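Local coordinates for bifunctional GH43-CE protein (Bacteroides eggerthii, PDB 6MLY) that probably degrades arabinoxylan, joining a glycoside hydrolase family 43 module, probably a beta-xylosidase, to a carbohydrate esterase domain, at residues V673-P678 / I729-E734. Numbering follows the deposited sequence.
Sequences VNWFGP and IVIHGE
Asn-674 O, the acceptor at the middle of this parallel strand pair, takes Ile-731 N at 2.9 Å and also meets the CA-H of Val-730. The amide of the same residue, Asn-674 N, donates to Ile-729 O, also at 2.9 Å. The third rung lies past the end of strand 671-675, where Phe-676 N hydrogen-bonds to Ile-731 O. The strands run at 13° to each other, with Val-673 beside Ile-729, Asn-674 beside Val-730 and Trp-675 beside Ile-731. On the face bearing the tryptophan, Ile-731 CD1 lies over the six-membered ring, 3.8 Å from its centroid and 14° off the normal. It is carried there by an extended side chain (chi2 -179°), while Ile-731 CG2 touches Trp-675 CE3 and CZ3. Val-673 CG1 meets the same methyl, Ile-731 CD1, at 4.1 Å, and helix 775-789 packs on this face through Phe-784 and Met-781. Beyond the strand Phe-676 turns to positive phi, and its CB sits over the centre of the His-732 imidazole, 3.3 Å from the centroid. That imidazole is fixed in rotation by Ser-744 OG at ND1 and Val-739 O at NE2. With an alanine in place of His-732, both of those polar groups would probably lose their mate and a gap would open beneath Phe-676 CB. The Phe-676 ring meets His-768 edge-to-face and touches Ser-628 and Asp-736, which with His-768 form a probable Ser-His-Asp triad of the alpha/beta-hydrolase fold, the serine on a probable nucleophile elbow. Backbone bonds and apolar packing thus join two neighbouring parallel strands of the esterase sheet, while the imidazole, hydrogen-bonded at both nitrogens, backs the turn that sets Phe-676 against the probable catalytic residues.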
loop_
_atom_site.group_PDB
_atom_site.type_symbol
_atom_site.label_atom_id
_atom_site.label_comp_id
_atom_site.label_asym_id
_atom_site.label_seq_id
_atom_site.Cartn_x
_atom_site.Cartn_y
_atom_site.Cartn_z
ATOM N N VAL A 673 3.424 -16.108 27.830
ATOM C CA VAL A 673 2.166 -16.838 27.877
ATOM C C VAL A 673 2.222 -17.894 26.773
ATOM O O VAL A 673 2.448 -17.556 25.614
ATOM C CB VAL A 673 0.944 -15.916 27.717
ATOM C CG1 VAL A 673 -0.361 -16.700 27.709
ATOM C CG2 VAL A 673 0.909 -14.840 28.790
ATOM N N ASN A 674 2.028 -19.161 27.158
ATOM C CA ASN A 674 2.189 -20.298 26.269
ATOM C C ASN A 674 0.819 -20.943 26.052
ATOM O O ASN A 674 0.261 -21.521 26.961
ATOM C CB ASN A 674 3.225 -21.278 26.818
ATOM C CG ASN A 674 3.211 -22.625 26.129
ATOM O OD1 ASN A 674 2.724 -22.752 25.009
ATOM N ND2 ASN A 674 3.733 -23.641 26.801
ATOM N N TRP A 675 0.294 -20.822 24.831
ATOM C CA TRP A 675 -0.991 -21.395 24.474
ATOM C C TRP A 675 -0.778 -22.801 23.904
ATOM O O TRP A 675 -0.437 -22.955 22.728
ATOM C CB TRP A 675 -1.732 -20.497 23.479
ATOM C CG TRP A 675 -2.009 -19.111 23.969
ATOM C CD1 TRP A 675 -1.161 -18.043 23.933
ATOM C CD2 TRP A 675 -3.241 -18.625 24.535
ATOM N NE1 TRP A 675 -1.774 -16.931 24.447
ATOM C CE2 TRP A 675 -3.049 -17.259 24.827
ATOM C CE3 TRP A 675 -4.481 -19.206 24.818
ATOM C CZ2 TRP A 675 -4.051 -16.471 25.395
ATOM C CZ3 TRP A 675 -5.471 -18.427 25.377
ATOM C CH2 TRP A 675 -5.256 -17.078 25.664
ATOM N N PHE A 676 -0.987 -23.808 24.764
ATOM C CA PHE A 676 -1.002 -25.230 24.410
ATOM C C PHE A 676 0.166 -25.566 23.473
ATOM O O PHE A 676 -0.019 -26.196 22.431
ATOM C CB PHE A 676 -2.363 -25.625 23.823
ATOM C CG PHE A 676 -2.931 -24.676 22.798
ATOM C CD1 PHE A 676 -3.733 -23.614 23.184
ATOM C CD2 PHE A 676 -2.672 -24.849 21.449
ATOM C CE1 PHE A 676 -4.262 -22.745 22.244
ATOM C CE2 PHE A 676 -3.198 -23.975 20.509
ATOM C CZ PHE A 676 -3.993 -22.925 20.908
ATOM N N GLY A 677 1.371 -25.151 23.871
ATOM C CA GLY A 677 2.587 -25.433 23.129
ATOM C C GLY A 677 3.121 -26.836 23.414
ATOM O O GLY A 677 2.916 -27.381 24.501
ATOM N N PRO A 678 3.807 -27.470 22.432
ATOM C CA PRO A 678 4.584 -28.682 22.698
ATOM C C PRO A 678 5.871 -28.298 23.442
ATOM O O PRO A 678 6.362 -27.185 23.266
ATOM C CB PRO A 678 4.839 -29.246 21.288
ATOM C CG PRO A 678 4.832 -28.030 20.381
ATOM C CD PRO A 678 3.859 -27.060 21.017
ATOM N N ILE A 729 2.594 -17.894 32.044
ATOM C CA ILE A 729 1.217 -18.360 32.125
ATOM C C ILE A 729 1.018 -19.394 31.017
ATOM O O ILE A 729 1.066 -19.047 29.847
ATOM C CB ILE A 729 0.210 -17.198 32.014
ATOM C CG1 ILE A 729 0.207 -16.341 33.282
ATOM C CG2 ILE A 729 -1.184 -17.716 31.679
ATOM C CD1 ILE A 729 -1.000 -15.437 33.424
ATOM N N VAL A 730 0.807 -20.656 31.400
ATOM C CA VAL A 730 0.567 -21.728 30.451
ATOM C C VAL A 730 -0.941 -21.977 30.396
ATOM O O VAL A 730 -1.591 -21.999 31.436
ATOM C CB VAL A 730 1.337 -23.004 30.830
ATOM C CG1 VAL A 730 1.104 -24.115 29.817
ATOM C CG2 VAL A 730 2.825 -22.734 30.993
ATOM N N ILE A 731 -1.469 -22.153 29.177
ATOM C CA ILE A 731 -2.907 -22.353 28.927
ATOM C C ILE A 731 -3.085 -23.513 27.937
ATOM O O ILE A 731 -2.362 -23.592 26.942
ATOM C CB ILE A 731 -3.560 -21.059 28.402
ATOM C CG1 ILE A 731 -3.226 -19.848 29.281
ATOM C CG2 ILE A 731 -5.062 -21.249 28.239
ATOM C CD1 ILE A 731 -3.858 -18.549 28.820
ATOM N N HIS A 732 -4.063 -24.388 28.203
ATOM C CA HIS A 732 -4.246 -25.616 27.429
ATOM C C HIS A 732 -5.636 -26.214 27.666
ATOM O O HIS A 732 -6.075 -26.353 28.806
ATOM C CB HIS A 732 -3.170 -26.654 27.780
ATOM C CG HIS A 732 -2.855 -27.581 26.656
ATOM N ND1 HIS A 732 -1.564 -27.812 26.231
ATOM C CD2 HIS A 732 -3.654 -28.307 25.845
ATOM C CE1 HIS A 732 -1.580 -28.651 25.218
ATOM N NE2 HIS A 732 -2.850 -28.967 24.959
ATOM N N GLY A 733 -6.296 -26.600 26.571
ATOM C CA GLY A 733 -7.588 -27.270 26.605
ATOM C C GLY A 733 -7.466 -28.729 27.016
ATOM O O GLY A 733 -6.400 -29.335 26.869
ATOM N N GLU A 734 -8.576 -29.286 27.523
ATOM C CA GLU A 734 -8.665 -30.669 27.996
ATOM C C GLU A 734 -8.999 -31.627 26.841
ATOM O O GLU A 734 -8.904 -32.837 27.003
ATOM C CB GLU A 734 -9.730 -30.778 29.089
ATOM C CG GLU A 734 -9.328 -30.135 30.405
ATOM C CD GLU A 734 -10.235 -30.476 31.575
ATOM O OE1 GLU A 734 -11.472 -30.390 31.411
ATOM O OE2 GLU A 734 -9.703 -30.845 32.642
#